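Local coordinates for putative secreted glycosylhydrolase (PDB 3IMM), which is a putative secreted glycosyl hydrolase that probably hydrolyses sugar derivatives such as 3-keto-disaccharides, at residues P9-G12 with K13-N17; K169-A172 with E173-T176. All coordinates share one frame; numbering follows the deposited sequence.

How the contacts relate
Both contacts are local turns in loops at the margins of one concanavalin-like beta sandwich; their centres lie about 28 Å apart and they do not touch. Contact 1 links the two sheets through their edge strands 8-9 and 18-19, whereas contact 2 lies in the long connection from strand 141-147 to strand 179-182, on the side of strand 80-85. Each is partly buried: an aromatic-leucine pair (F11 with L15, F171 with L174) faces the protein while charged residues stay outside. The chemistry differs. Contact 1 combines backbone, carboxylate and water-mediated bonds around a glycine; contact 2 relies on two consecutive 3-10 bonds and a tight methyl-ring contact.

Contact 1 (P9-G12 with K13-N17); sequences PLFG and KNLEN
K13 follows directly on G12, where a type I beta turn from P9 to G12 ends as the chain leaves strand 8-9, at the edge of one sheet of a concanavalin-like beta sandwich, for strand 18-19 in the other. K13 takes part through its backbone, while its side chain leads outward. N14 and L15 both adopt left-handed backbone angles, which asparagine tolerates well but leucine seldom takes, and the turn around them is closed by E16 N donating to K13 O (3.0 Å). L15 swings a methyl inward: its CD2 lies 3.8 Å from F11 CB and approaches the ring obliquely. Both side chains also pack on L32, so apolar groups suit this inner side of the loop. A water joins the peptide N of L15 to G12 O.

E16 reaches back across the turn. With CG set between its backbone N and carbonyl carbon (chi1 63°), OE2 accepts the K13 N-H at 2.8 Å, from above the carboxylate plane, and lies 3.6 Å from G12 CA. Glycine fits here because its backbone has positive phi and its neighbours press close. N17 closes the loop: its N donates to F11 O (2.9 Å, 158°), arriving above the carbonyl plane. N17 ND2 packs 3.4 Å from G12 CA and donates to a water, 2.8 Å away, which in turn donates to P9 O.

Contact 2 (K169-A172 with E173-T176); sequences KPFA and ELPT
This is a short-range contact within a tight turn, where F171 and L174 lie side by side in the loop that leads from strand 141-147 toward strand 179-182. The two side chains point the same way and are buried together against V80 of strand 80-85. L174 CD2 makes the main touch, 3.4 Å from F171 CD1 and nearly as close to CE1, approaching the ring obliquely. Packing is snug on this flank, and the leucine has an eclipsed, off-rotamer first torsion (chi1 -120°); in this setting CD2 meets the ring and CD1 sits 3.8 Å from K169 CB. The phenyl ring also stacks with H107, a contact that needs an aromatic, whereas leucine offers the ring a branched methyl.

The backbone forms a 3-10 turn over F171, A172 and E173. Two successive bonds between residues three apart define it: E173 N to P170 O at 3.1 Å, and L174 N to F171 O at 3.2 Å. Both donors stand above the carbonyl planes, the second steeply (73° out). Proline suits the first position, because the turn uses the carbonyl O of P170 as acceptor and asks for no N-H from it. A172, partly exposed, brings only a methyl to the turn, and its backbone is hydrogen-bonded to W151. At the outer side K169 extends its chain away from the turn, carrying NZ to a hydrogen bond with N78 OD1. Where the chain unwinds toward P175, one water donates to both F171 O, 2.7 Å away, and L174 O, at 2.6 Å.

Contact 1 (P9-G12 with K13-N17)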
ATOM      1  N   PRO A   9      -9.196  14.341   3.851  1.00 31.43           N
ATOM      2  CA  PRO A   9      -9.160  13.026   4.438  1.00 31.31           C
ATOM      3  C   PRO A   9      -9.666  11.976   3.425  1.00 30.76           C
ATOM      4  O   PRO A   9     -10.713  12.160   2.795  1.00 27.96           O
ATOM      5  CB  PRO A   9     -10.093  13.164   5.639  1.00 32.43           C
ATOM      6  CG  PRO A   9     -10.879  14.355   5.397  1.00 33.60           C
ATOM      7  CD  PRO A   9     -10.025  15.266   4.662  1.00 30.31           C
ATOM      8  N   LEU A  10      -8.911  10.911   3.242  1.00 29.72           N
ATOM      9  CA  LEU A  10      -9.234   9.947   2.199  1.00 31.30           C
ATOM     10  C   LEU A  10     -10.626   9.351   2.412  1.00 31.42           C
ATOM     11  O   LEU A  10     -11.327   9.066   1.455  1.00 33.78           O
ATOM     12  CB  LEU A  10      -8.179   8.827   2.184  1.00 30.13           C
ATOM     13  CG  LEU A  10      -8.369   7.699   1.181  1.00 29.31           C
ATOM     14  CD1 LEU A  10      -8.280   8.219  -0.302  1.00 26.96           C
ATOM     15  CD2 LEU A  10      -7.354   6.537   1.475  1.00 28.27           C
ATOM     16  N   PHE A  11     -11.005   9.121   3.663  1.00 32.34           N
ATOM     17  CA  PHE A  11     -12.248   8.434   3.942  1.00 32.45           C
ATOM     18  C   PHE A  11     -13.255   9.393   4.537  1.00 31.52           C
ATOM     19  O   PHE A  11     -14.262   8.954   5.079  1.00 33.12           O
ATOM     20  CB  PHE A  11     -12.052   7.203   4.865  1.00 31.36           C
ATOM     21  CG  PHE A  11     -11.154   6.136   4.302  1.00 33.86           C
ATOM     22  CD1 PHE A  11     -11.341   5.636   3.009  1.00 29.32           C
ATOM     23  CD2 PHE A  11     -10.124   5.605   5.077  1.00 30.80           C
ATOM     24  CE1 PHE A  11     -10.510   4.654   2.498  1.00 32.14           C
ATOM     25  CE2 PHE A  11      -9.321   4.580   4.586  1.00 29.76           C
ATOM     26  CZ  PHE A  11      -9.502   4.108   3.289  1.00 32.14           C
ATOM     27  N   GLY A  12     -13.006  10.693   4.398  1.00 29.75           N
ATOM     28  CA  GLY A  12     -13.809  11.712   5.031  1.00 31.17           C
ATOM     29  C   GLY A  12     -13.726  11.635   6.531  1.00 33.16           C
ATOM     30  O   GLY A  12     -12.834  11.013   7.062  1.00 35.78           O
ATOM     31  N   LYS A  13     -14.690  12.242   7.217  1.00 34.39           N
ATOM     32  CA  LYS A  13     -14.798  12.123   8.674  1.00 34.61           C
ATOM     33  C   LYS A  13     -15.658  10.934   9.021  1.00 34.58           C
ATOM     34  O   LYS A  13     -16.642  10.634   8.338  1.00 31.22           O
ATOM     35  CB  LYS A  13     -15.433  13.362   9.258  1.00 38.62           C
ATOM     36  CG  LYS A  13     -14.796  14.668   8.834  1.00 41.71           C
ATOM     37  CD  LYS A  13     -15.754  15.842   9.145  1.00 49.28           C
ATOM     38  CE  LYS A  13     -15.309  16.621  10.355  1.00 50.88           C
ATOM     39  NZ  LYS A  13     -13.977  17.287  10.079  1.00 53.22           N
ATOM     40  N   ASN A  14     -15.266  10.245  10.084  1.00 36.05           N
ATOM     41  CA  ASN A  14     -15.997   9.077  10.587  1.00 36.71           C
ATOM     42  C   ASN A  14     -16.201   7.982   9.532  1.00 34.83           C
ATOM     43  O   ASN A  14     -17.220   7.275   9.536  1.00 33.41           O
ATOM     44  CB  ASN A  14     -17.338   9.530  11.175  1.00 38.56           C
ATOM     45  CG  ASN A  14     -17.169  10.674  12.132  1.00 40.32           C
ATOM     46  OD1 ASN A  14     -16.245  10.670  12.954  1.00 45.84           O
ATOM     47  ND2 ASN A  14     -18.003  11.694  11.988  1.00 38.04           N
ATOM     48  N   LEU A  15     -15.224   7.884   8.629  1.00 31.75           N
ATOM     49  CA  LEU A  15     -15.225   6.911   7.548  1.00 30.36           C
ATOM     50  C   LEU A  15     -16.448   7.038   6.613  1.00 31.46           C
ATOM     51  O   LEU A  15     -16.770   6.109   5.873  1.00 30.08           O
ATOM     52  CB  LEU A  15     -15.017   5.480   8.099  1.00 32.59           C
ATOM     53  CG  LEU A  15     -13.790   5.280   9.034  1.00 30.58           C
ATOM     54  CD1 LEU A  15     -13.717   3.877   9.665  1.00 27.98           C
ATOM     55  CD2 LEU A  15     -12.486   5.577   8.314  1.00 29.87           C
ATOM     56  N   GLU A  16     -17.061   8.217   6.585  1.00 31.20           N
ATOM     57  CA  GLU A  16     -18.280   8.468   5.792  1.00 33.28           C
ATOM     58  C   GLU A  16     -18.091   8.196   4.306  1.00 34.13           C
ATOM     59  O   GLU A  16     -19.053   7.838   3.609  1.00 34.04           O
ATOM     60  CB  GLU A  16     -18.743   9.913   5.986  1.00 33.96           C
ATOM     61  CG  GLU A  16     -17.718  10.948   5.474  1.00 36.52           C
ATOM     62  CD  GLU A  16     -17.967  12.373   5.952  1.00 41.20           C
ATOM     63  OE1 GLU A  16     -19.124  12.714   6.276  1.00 40.14           O
ATOM     64  OE2 GLU A  16     -16.991  13.155   5.949  1.00 40.49           O
ATOM     65  N   ASN A  17     -16.856   8.369   3.817  1.00 32.13           N
ATOM     66  CA  ASN A  17     -16.535   8.167   2.401  1.00 32.23           C
ATOM     67  C   ASN A  17     -15.821   6.859   2.093  1.00 29.49           C
ATOM     68  O   ASN A  17     -15.234   6.729   1.019  1.00 29.26           O
ATOM     69  CB  ASN A  17     -15.707   9.341   1.864  1.00 33.09           C
ATOM     70  CG  ASN A  17     -16.428  10.647   2.015  1.00 36.40           C
ATOM     71  OD1 ASN A  17     -17.649  10.670   1.977  1.00 39.28           O
ATOM     72  ND2 ASN A  17     -15.694  11.738   2.199  1.00 34.81           N
TER
HETATM   73  O   HOH W   1     -13.127  12.737   1.751  1.00 43.22           O
HETATM   74  O   HOH W   2     -12.428   9.061   8.499  1.00 31.60           O

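Contact 2 (K169-A172 with E173-T176)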
ATOM      1  N   LYS A 169      -1.377 -10.395 -13.947  1.00 28.88           N
ATOM      2  CA  LYS A 169      -1.715  -9.390 -14.957  1.00 32.38           C
ATOM      3  C   LYS A 169      -0.548  -8.430 -15.125  1.00 31.16           C
ATOM      4  O   LYS A 169      -0.151  -7.799 -14.139  1.00 32.06           O
ATOM      5  CB  LYS A 169      -2.976  -8.624 -14.557  1.00 32.45           C
ATOM      6  CG  LYS A 169      -4.166  -9.541 -14.349  1.00 35.98           C
ATOM      7  CD  LYS A 169      -5.454  -8.824 -14.647  1.00 39.67           C
ATOM      8  CE  LYS A 169      -6.673  -9.706 -14.364  1.00 41.13           C
ATOM      9  NZ  LYS A 169      -7.936  -8.965 -14.666  1.00 42.24           N
ATOM     10  N   PRO A 170       0.014  -8.332 -16.360  1.00 30.49           N
ATOM     11  CA  PRO A 170       1.169  -7.453 -16.600  1.00 30.15           C
ATOM     12  C   PRO A 170       0.857  -6.019 -16.175  1.00 29.50           C
ATOM     13  O   PRO A 170      -0.165  -5.457 -16.587  1.00 28.88           O
ATOM     14  CB  PRO A 170       1.374  -7.539 -18.115  1.00 29.51           C
ATOM     15  CG  PRO A 170       0.787  -8.814 -18.518  1.00 30.63           C
ATOM     16  CD  PRO A 170      -0.397  -9.018 -17.593  1.00 30.62           C
ATOM     17  N   PHE A 171       1.711  -5.430 -15.349  1.00 28.81           N
ATOM     18  CA  PHE A 171       1.460  -4.055 -14.889  1.00 28.27           C
ATOM     19  C   PHE A 171       1.485  -3.026 -16.009  1.00 27.42           C
ATOM     20  O   PHE A 171       0.847  -1.993 -15.882  1.00 28.53           O
ATOM     21  CB  PHE A 171       2.406  -3.672 -13.728  1.00 30.16           C
ATOM     22  CG  PHE A 171       1.900  -4.095 -12.343  1.00 26.23           C
ATOM     23  CD1 PHE A 171       0.947  -5.091 -12.188  1.00 29.52           C
ATOM     24  CD2 PHE A 171       2.439  -3.522 -11.197  1.00 29.78           C
ATOM     25  CE1 PHE A 171       0.496  -5.484 -10.901  1.00 30.16           C
ATOM     26  CE2 PHE A 171       1.990  -3.901  -9.937  1.00 29.17           C
ATOM     27  CZ  PHE A 171       1.030  -4.890  -9.790  1.00 30.83           C
ATOM     28  N   ALA A 172       2.179  -3.314 -17.120  1.00 26.82           N
ATOM     29  CA  ALA A 172       2.160  -2.451 -18.290  1.00 27.19           C
ATOM     30  C   ALA A 172       0.779  -2.261 -18.903  1.00 27.49           C
ATOM     31  O   ALA A 172       0.558  -1.276 -19.601  1.00 26.77           O
ATOM     32  CB  ALA A 172       3.144  -2.935 -19.358  1.00 26.59           C
ATOM     33  N   GLU A 173      -0.147  -3.173 -18.634  0.50 30.40           N
ATOM     34  CA  GLU A 173      -1.484  -3.090 -19.225  0.50 31.38           C
ATOM     35  C   GLU A 173      -2.546  -2.838 -18.145  0.50 31.01           C
ATOM     36  O   GLU A 173      -3.746  -2.841 -18.428  0.50 32.34           O
ATOM     37  CB  GLU A 173      -1.804  -4.360 -20.025  0.50 32.84           C
ATOM     38  CG  GLU A 173      -0.603  -5.164 -20.548  0.50 35.58           C
ATOM     39  CD  GLU A 173       0.128  -4.549 -21.742  0.50 38.70           C
ATOM     40  OE1 GLU A 173      -0.368  -3.570 -22.341  0.50 38.53           O
ATOM     41  OE2 GLU A 173       1.224  -5.066 -22.077  0.50 40.32           O
ATOM     42  N   LEU A 174      -2.104  -2.622 -16.905  1.00 31.16           N
ATOM     43  CA  LEU A 174      -3.008  -2.283 -15.818  1.00 30.47           C
ATOM     44  C   LEU A 174      -3.503  -0.826 -15.980  1.00 30.33           C
ATOM     45  O   LEU A 174      -2.711   0.075 -16.342  1.00 27.29           O
ATOM     46  CB  LEU A 174      -2.310  -2.507 -14.466  1.00 31.56           C
ATOM     47  CG  LEU A 174      -2.946  -3.518 -13.503  1.00 32.43           C
ATOM     48  CD1 LEU A 174      -3.204  -4.842 -14.110  1.00 32.12           C
ATOM     49  CD2 LEU A 174      -2.106  -3.634 -12.283  1.00 32.04           C
ATOM     50  N   PRO A 175      -4.824  -0.614 -15.808  1.00 30.46           N
ATOM     51  CA  PRO A 175      -5.355   0.741 -15.663  1.00 30.23           C
ATOM     52  C   PRO A 175      -4.722   1.503 -14.488  1.00 30.82           C
ATOM     53  O   PRO A 175      -4.374   0.895 -13.451  1.00 28.81           O
ATOM     54  CB  PRO A 175      -6.853   0.506 -15.402  1.00 31.03           C
ATOM     55  CG  PRO A 175      -7.144  -0.850 -16.001  1.00 31.45           C
ATOM     56  CD  PRO A 175      -5.891  -1.643 -15.800  1.00 30.10           C
ATOM     57  N   THR A 176      -4.660   2.833 -14.630  1.00 30.57           N
ATOM     58  CA  THR A 176      -4.009   3.707 -13.679  1.00 27.44           C
ATOM     59  C   THR A 176      -5.046   4.633 -13.009  1.00 28.86           C
ATOM     60  O   THR A 176      -4.823   5.824 -12.757  1.00 28.47           O
ATOM     61  CB  THR A 176      -2.852   4.429 -14.368  1.00 27.85           C
ATOM     62  OG1 THR A 176      -3.348   5.281 -15.422  1.00 29.12           O
ATOM     63  CG2 THR A 176      -1.884   3.389 -14.936  1.00 24.20           C
TER
HETATM   64  O   HOH W   3      -0.129   0.395 -16.685  1.00 24.20           O